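DUF3298 domain-containing protein (Pseudomonas aeruginosa, PDB 4E72) is of unknown function but belongs to the DUF3298 family and is probably exported from the cytoplasm, perhaps as a lipoprotein. Local coordinates at residues D45-R50 against I121-R126; L36-E41 against V99-S104. One frame throughout, in Å; residues are numbered along the deposited sequence.

How the interactions relate
Interactions 1 and 2 lie side by side, their centres about 6 Å apart, on the face of the six-stranded mixed sheet that carries helix 44-54. Strands 98-108 and 115-124 are antiparallel neighbours, joined here by the backbone hydrogen bond between Val99 N and Tyr123 O (2.8 Å). A second link runs through Asp45 OD1, at the start of the helix, 2.8 Å from Phe38 N, a probable hydrogen bond between the helix and the loop that follows strand 30-37. Ile101 of interaction 2 also touches Val48 and Ile121 of interaction 1, so the apolar layers merge. No ligand or active site is known here.

Interaction 1: residues D45-R50 against I121-R126; sequences DPIVER and INYDRR
Ile121 pushes its CD1 against the helix at Val48, 4.0 Å from Val48 CA and equally far from Val48 CG2. The methyl thus touches the helix backbone as well as a side chain, and the two side chains cross at about a right angle. In Ile121, CG1 lies beside the backbone N and anti to the carbonyl carbon (chi1 -55°), and chi2 is extended, which carries CD1 to the helix. Ile47 adds a second point of contact: its CD1 comes obliquely to the Tyr123 ring, 3.9 Å from Tyr123 CE1, while Ile47 CG2 lies 4.2 Å from Ile121 CG2. These apolar contacts account for the 163 Å² buried between 45-50 and 121-126, and no hydrogen bond joins the two segments. The axes of helix segment 45-50 and strand segment 121-124 come within 10.8 Å, their directions 166° apart, nearly antiparallel. The motif is a helix, 44-54, packed on one face of a mixed, mostly antiparallel sheet. Asn122 marks the opposite face, bonding through its amide to Val180 and Leu182 at the three-stranded sheet. Val130 of the edge strand 129-130 touches Ile47, Ile121 and Tyr123, closing the packed side. Tyr123 continues past Ile47, and its OH is hydrogen-bonded to Glu41 OE2. The layer thins towards Ile47, which packs on Ile121 and Tyr123 yet remains partly exposed; Pro46 and Arg50 are exposed on the helix beside it, Arg50 in a salt bridge with Glu54.

Interaction 2: residues L36-E41 against V99-S104; sequences LKFPDE and VIIELS
Phe38 reaches from the loop that follows strand 30-37 to two aliphatic side chains of strand 98-108, and its ring makes all the close contacts between 36-41 and 99-104. Its CB is still among its own segment, 3.5 Å from Glu41 O. From there chi1 of -65° swings CG away from the carbonyl carbon, and chi2 of 89° sets the ring plane roughly perpendicular to the plane of CA, CB and CG. CD1 and CD2 have no partner on the strand within 4.2 Å; contact starts one atom further out. CE1 lies 4.0 Å from Ile101 CD1, and CE2 lies 4.2 Å from Val99 CG1. CZ, at the end of the ring, meets both methyl groups, at 4.0 Å from Ile101 CD1 and 4.2 Å from Val99 CG1. Both methyls approach the ring obliquely, and their side chains come from the direction opposite to that of Phe38. Residues 99 and 101, two apart on an extended strand, project to the same side, which explains how one ring can span them. Ile101 meets it by an extended chi2 (160°) that sends CD1 outward, whereas Val99 uses the CG1 branch. Leu36 lies close to the same ring, its CD1 4.3 Å from Phe38 CZ. The contact belongs to the apolar layer between the six-stranded sheet and helix 44-54: strand 84-95, which separates 30-37 from 98-108, supplies Val91 to the Phe38 ring, and helix 44-54 adds Leu44, touching both Phe38 and Ile101, as the chain begins its crossover from 30-37 to the parallel strand 84-95.

Interaction 1: residues D45-R50 against I121-R126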
loop_
_atom_site.group_PDB
_atom_site.type_symbol
_atom_site.label_atom_id
_atom_site.label_comp_id
_atom_site.label_asym_id
_atom_site.label_seq_id
_atom_site.Cartn_x
_atom_site.Cartn_y
_atom_site.Cartn_z
ATOM N N ASP A 45 15.472 -2.999 3.733
ATOM C CA ASP A 45 15.052 -3.166 5.140
ATOM C C ASP A 45 14.642 -1.793 5.792
ATOM O O ASP A 45 13.494 -1.719 6.241
ATOM C CB ASP A 45 16.130 -3.901 5.984
ATOM C CG ASP A 45 16.639 -5.250 5.441
ATOM O OD1 ASP A 45 16.097 -5.731 4.415
ATOM O OD2 ASP A 45 17.580 -5.821 6.044
ATOM N N PRO A 46 15.472 -0.693 5.783
ATOM C CA PRO A 46 15.018 0.568 6.412
ATOM C C PRO A 46 13.938 1.308 5.616
ATOM O O PRO A 46 13.238 2.156 6.183
ATOM C CB PRO A 46 16.293 1.412 6.496
ATOM C CG PRO A 46 17.191 0.871 5.465
ATOM C CD PRO A 46 16.877 -0.581 5.324
ATOM N N ILE A 47 13.826 1.010 4.306
ATOM C CA ILE A 47 12.834 1.592 3.393
ATOM C C ILE A 47 11.436 1.046 3.773
ATOM O O ILE A 47 10.444 1.791 3.796
ATOM C CB ILE A 47 13.231 1.265 1.927
ATOM C CG1 ILE A 47 14.386 2.199 1.445
ATOM C CG2 ILE A 47 12.016 1.295 0.989
ATOM C CD1 ILE A 47 15.067 1.783 0.045
ATOM N N VAL A 48 11.376 -0.242 4.087
ATOM C CA VAL A 48 10.140 -0.889 4.503
ATOM C C VAL A 48 9.762 -0.375 5.898
ATOM O O VAL A 48 8.617 0.031 6.102
ATOM C CB VAL A 48 10.304 -2.428 4.467
ATOM C CG1 VAL A 48 9.180 -3.126 5.218
ATOM C CG2 VAL A 48 10.378 -2.917 3.034
ATOM N N GLU A 49 10.730 -0.361 6.839
ATOM C CA GLU A 49 10.499 0.109 8.216
ATOM C C GLU A 49 9.925 1.536 8.221
ATOM O O GLU A 49 8.919 1.760 8.882
ATOM C CB GLU A 49 11.787 0.037 9.066
ATOM C CG GLU A 49 11.531 0.406 10.527
ATOM C CD GLU A 49 12.674 0.228 11.500
ATOM O OE1 GLU A 49 13.627 1.040 11.453
ATOM O OE2 GLU A 49 12.561 -0.650 12.385
ATOM N N ARG A 50 10.533 2.476 7.461
ATOM C CA ARG A 50 10.087 3.871 7.384
ATOM C C ARG A 50 8.679 3.965 6.775
ATOM O O ARG A 50 7.843 4.705 7.305
ATOM C CB ARG A 50 11.087 4.728 6.573
ATOM C CG ARG A 50 10.532 6.081 6.107
ATOM C CD ARG A 50 10.706 7.187 7.130
ATOM N NE ARG A 50 11.799 8.083 6.752
ATOM C CZ ARG A 50 11.640 9.225 6.091
ATOM N NH1 ARG A 50 10.426 9.636 5.740
ATOM N NH2 ARG A 50 12.694 9.969 5.780
ATOM N N ILE A 121 5.151 -0.069 -2.207
ATOM C CA ILE A 121 6.556 0.235 -2.451
ATOM C C ILE A 121 6.866 -0.419 -3.807
ATOM O O ILE A 121 6.618 -1.611 -3.982
ATOM C CB ILE A 121 7.542 -0.220 -1.345
ATOM C CG1 ILE A 121 7.176 0.339 0.052
ATOM C CG2 ILE A 121 9.007 0.113 -1.755
ATOM C CD1 ILE A 121 7.962 -0.314 1.235
ATOM N N ASN A 122 7.349 0.358 -4.764
ATOM C CA ASN A 122 7.798 -0.148 -6.067
ATOM C C ASN A 122 9.320 -0.001 -6.096
ATOM O O ASN A 122 9.830 1.069 -6.368
ATOM C CB ASN A 122 7.130 0.583 -7.234
ATOM C CG ASN A 122 5.657 0.376 -7.300
ATOM O OD1 ASN A 122 5.182 -0.544 -7.974
ATOM N ND2 ASN A 122 4.904 1.216 -6.577
ATOM N N TYR A 123 10.028 -1.042 -5.701
ATOM C CA TYR A 123 11.480 -1.005 -5.632
ATOM C C TYR A 123 12.131 -1.605 -6.878
ATOM O O TYR A 123 11.956 -2.793 -7.160
ATOM C CB TYR A 123 11.959 -1.740 -4.372
ATOM C CG TYR A 123 13.438 -1.561 -4.127
ATOM C CD1 TYR A 123 13.926 -0.421 -3.492
ATOM C CD2 TYR A 123 14.351 -2.540 -4.508
ATOM C CE1 TYR A 123 15.290 -0.243 -3.274
ATOM C CE2 TYR A 123 15.724 -2.366 -4.309
ATOM C CZ TYR A 123 16.186 -1.214 -3.693
ATOM O OH TYR A 123 17.522 -1.047 -3.442
ATOM N N ASP A 124 12.900 -0.791 -7.610
ATOM C CA ASP A 124 13.647 -1.235 -8.798
ATOM C C ASP A 124 15.060 -1.666 -8.388
ATOM O O ASP A 124 15.835 -0.860 -7.879
ATOM C CB ASP A 124 13.691 -0.127 -9.856
ATOM C CG ASP A 124 14.351 -0.485 -11.189
ATOM O OD1 ASP A 124 14.449 -1.703 -11.515
ATOM O OD2 ASP A 124 14.709 0.440 -11.928
ATOM N N ARG A 125 15.367 -2.947 -8.563
ATOM C CA ARG A 125 16.669 -3.511 -8.194
ATOM C C ARG A 125 17.784 -3.145 -9.189
ATOM O O ARG A 125 18.962 -3.193 -8.824
ATOM C CB ARG A 125 16.581 -5.040 -8.075
ATOM C CG ARG A 125 15.721 -5.529 -6.928
ATOM C CD ARG A 125 15.329 -6.962 -7.163
ATOM N NE ARG A 125 16.497 -7.839 -7.221
ATOM C CZ ARG A 125 16.511 -9.048 -7.772
ATOM N NH1 ARG A 125 15.413 -9.544 -8.332
ATOM N NH2 ARG A 125 17.621 -9.764 -7.781
ATOM N N ARG A 126 17.414 -2.812 -10.444
ATOM C CA ARG A 126 18.345 -2.426 -11.504
ATOM C C ARG A 126 18.979 -1.067 -11.139
ATOM O O ARG A 126 20.180 -0.891 -11.324
ATOM C CB ARG A 126 17.609 -2.374 -12.864
ATOM C CG ARG A 126 18.511 -2.271 -14.091
ATOM C CD ARG A 126 17.679 -1.986 -15.331
ATOM N NE ARG A 126 18.498 -1.812 -16.531
ATOM C CZ ARG A 126 18.063 -1.273 -17.670
ATOM N NH1 ARG A 126 16.814 -0.829 -17.770
ATOM N NH2 ARG A 126 18.878 -1.161 -18.711
#

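Interaction 2: residues L36-E41 against V99-S104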
loop_
_atom_site.group_PDB
_atom_site.type_symbol
_atom_site.label_atom_id
_atom_site.label_comp_id
_atom_site.label_asym_id
_atom_site.label_seq_id
_atom_site.Cartn_x
_atom_site.Cartn_y
_atom_site.Cartn_z
ATOM N N LEU A 36 9.389 -7.444 6.882
ATOM C CA LEU A 36 10.333 -8.176 6.050
ATOM C C LEU A 36 11.744 -7.611 6.062
ATOM O O LEU A 36 11.944 -6.390 6.106
ATOM C CB LEU A 36 9.867 -8.128 4.579
ATOM C CG LEU A 36 8.531 -8.730 4.188
ATOM C CD1 LEU A 36 8.138 -8.242 2.816
ATOM C CD2 LEU A 36 8.580 -10.256 4.207
ATOM N N LYS A 37 12.715 -8.526 5.915
ATOM C CA LYS A 37 14.138 -8.257 5.738
ATOM C C LYS A 37 14.584 -8.961 4.459
ATOM O O LYS A 37 14.064 -10.026 4.131
ATOM C CB LYS A 37 14.964 -8.691 6.952
ATOM C CG LYS A 37 15.284 -7.526 7.877
ATOM C CD LYS A 37 16.198 -7.931 9.017
ATOM C CE LYS A 37 16.360 -6.825 10.029
ATOM N NZ LYS A 37 17.256 -7.234 11.145
ATOM N N PHE A 38 15.493 -8.331 3.712
ATOM C CA PHE A 38 16.022 -8.846 2.454
ATOM C C PHE A 38 17.542 -9.058 2.613
ATOM O O PHE A 38 18.302 -8.081 2.626
ATOM C CB PHE A 38 15.680 -7.903 1.279
ATOM C CG PHE A 38 14.205 -7.757 0.953
ATOM C CD1 PHE A 38 13.428 -6.777 1.570
ATOM C CD2 PHE A 38 13.605 -8.558 -0.015
ATOM C CE1 PHE A 38 12.079 -6.618 1.240
ATOM C CE2 PHE A 38 12.248 -8.402 -0.338
ATOM C CZ PHE A 38 11.499 -7.431 0.288
ATOM N N PRO A 39 17.999 -10.324 2.799
ATOM C CA PRO A 39 19.444 -10.562 3.003
ATOM C C PRO A 39 20.337 -10.087 1.837
ATOM O O PRO A 39 21.430 -9.576 2.095
ATOM C CB PRO A 39 19.530 -12.085 3.170
ATOM C CG PRO A 39 18.165 -12.511 3.590
ATOM C CD PRO A 39 17.233 -11.588 2.875
ATOM N N ASP A 40 19.866 -10.230 0.574
ATOM C CA ASP A 40 20.603 -9.854 -0.638
ATOM C C ASP A 40 20.498 -8.356 -0.966
ATOM O O ASP A 40 21.419 -7.827 -1.589
ATOM C CB ASP A 40 20.124 -10.678 -1.836
ATOM C CG ASP A 40 20.391 -12.165 -1.693
ATOM O OD1 ASP A 40 19.611 -12.844 -0.989
ATOM O OD2 ASP A 40 21.377 -12.652 -2.293
ATOM N N GLU A 41 19.404 -7.676 -0.549
ATOM C CA GLU A 41 19.187 -6.239 -0.772
ATOM C C GLU A 41 18.955 -5.530 0.598
ATOM O O GLU A 41 17.832 -5.138 0.893
ATOM C CB GLU A 41 18.001 -6.026 -1.739
ATOM C CG GLU A 41 17.970 -4.675 -2.434
ATOM C CD GLU A 41 18.944 -4.456 -3.579
ATOM O OE1 GLU A 41 19.473 -5.449 -4.132
ATOM O OE2 GLU A 41 19.140 -3.279 -3.957
ATOM N N VAL A 99 10.514 -5.175 -7.177
ATOM C CA VAL A 99 9.929 -5.777 -5.962
ATOM C C VAL A 99 8.714 -4.933 -5.612
ATOM O O VAL A 99 8.865 -3.737 -5.402
ATOM C CB VAL A 99 10.898 -5.934 -4.749
ATOM C CG1 VAL A 99 10.266 -6.795 -3.651
ATOM C CG2 VAL A 99 12.228 -6.525 -5.174
ATOM N N ILE A 100 7.511 -5.519 -5.636
ATOM C CA ILE A 100 6.295 -4.775 -5.302
ATOM C C ILE A 100 5.887 -5.183 -3.895
ATOM O O ILE A 100 5.504 -6.318 -3.678
ATOM C CB ILE A 100 5.127 -4.909 -6.324
ATOM C CG1 ILE A 100 5.562 -4.830 -7.804
ATOM C CG2 ILE A 100 3.943 -3.962 -5.967
ATOM C CD1 ILE A 100 6.425 -3.646 -8.277
ATOM N N ILE A 101 6.069 -4.282 -2.941
ATOM C CA ILE A 101 5.749 -4.497 -1.534
ATOM C C ILE A 101 4.421 -3.833 -1.241
ATOM O O ILE A 101 4.252 -2.650 -1.543
ATOM C CB ILE A 101 6.880 -3.979 -0.591
ATOM C CG1 ILE A 101 8.193 -4.783 -0.833
ATOM C CG2 ILE A 101 6.451 -4.085 0.893
ATOM C CD1 ILE A 101 9.435 -4.121 -0.355
ATOM N N GLU A 102 3.476 -4.609 -0.682
ATOM C CA GLU A 102 2.168 -4.101 -0.256
ATOM C C GLU A 102 2.178 -3.893 1.256
ATOM O O GLU A 102 2.609 -4.781 2.012
ATOM C CB GLU A 102 1.016 -5.023 -0.676
ATOM C CG GLU A 102 -0.298 -4.255 -0.706
ATOM C CD GLU A 102 -1.570 -4.962 -1.136
ATOM O OE1 GLU A 102 -1.516 -5.854 -2.015
ATOM O OE2 GLU A 102 -2.643 -4.561 -0.632
ATOM N N LEU A 103 1.699 -2.708 1.687
ATOM C CA LEU A 103 1.647 -2.277 3.083
ATOM C C LEU A 103 0.223 -2.197 3.605
ATOM O O LEU A 103 -0.651 -1.682 2.913
ATOM C CB LEU A 103 2.307 -0.893 3.225
ATOM C CG LEU A 103 3.661 -0.705 2.519
ATOM C CD1 LEU A 103 3.888 0.733 2.199
ATOM C CD2 LEU A 103 4.812 -1.274 3.351
ATOM N N SER A 104 -0.003 -2.705 4.833
ATOM C CA SER A 104 -1.298 -2.714 5.532
ATOM C C SER A 104 -1.129 -2.224 6.932
ATOM O O SER A 104 -0.158 -2.576 7.609
ATOM C CB SER A 104 -1.897 -4.122 5.606
ATOM O OG SER A 104 -1.976 -4.746 4.341
#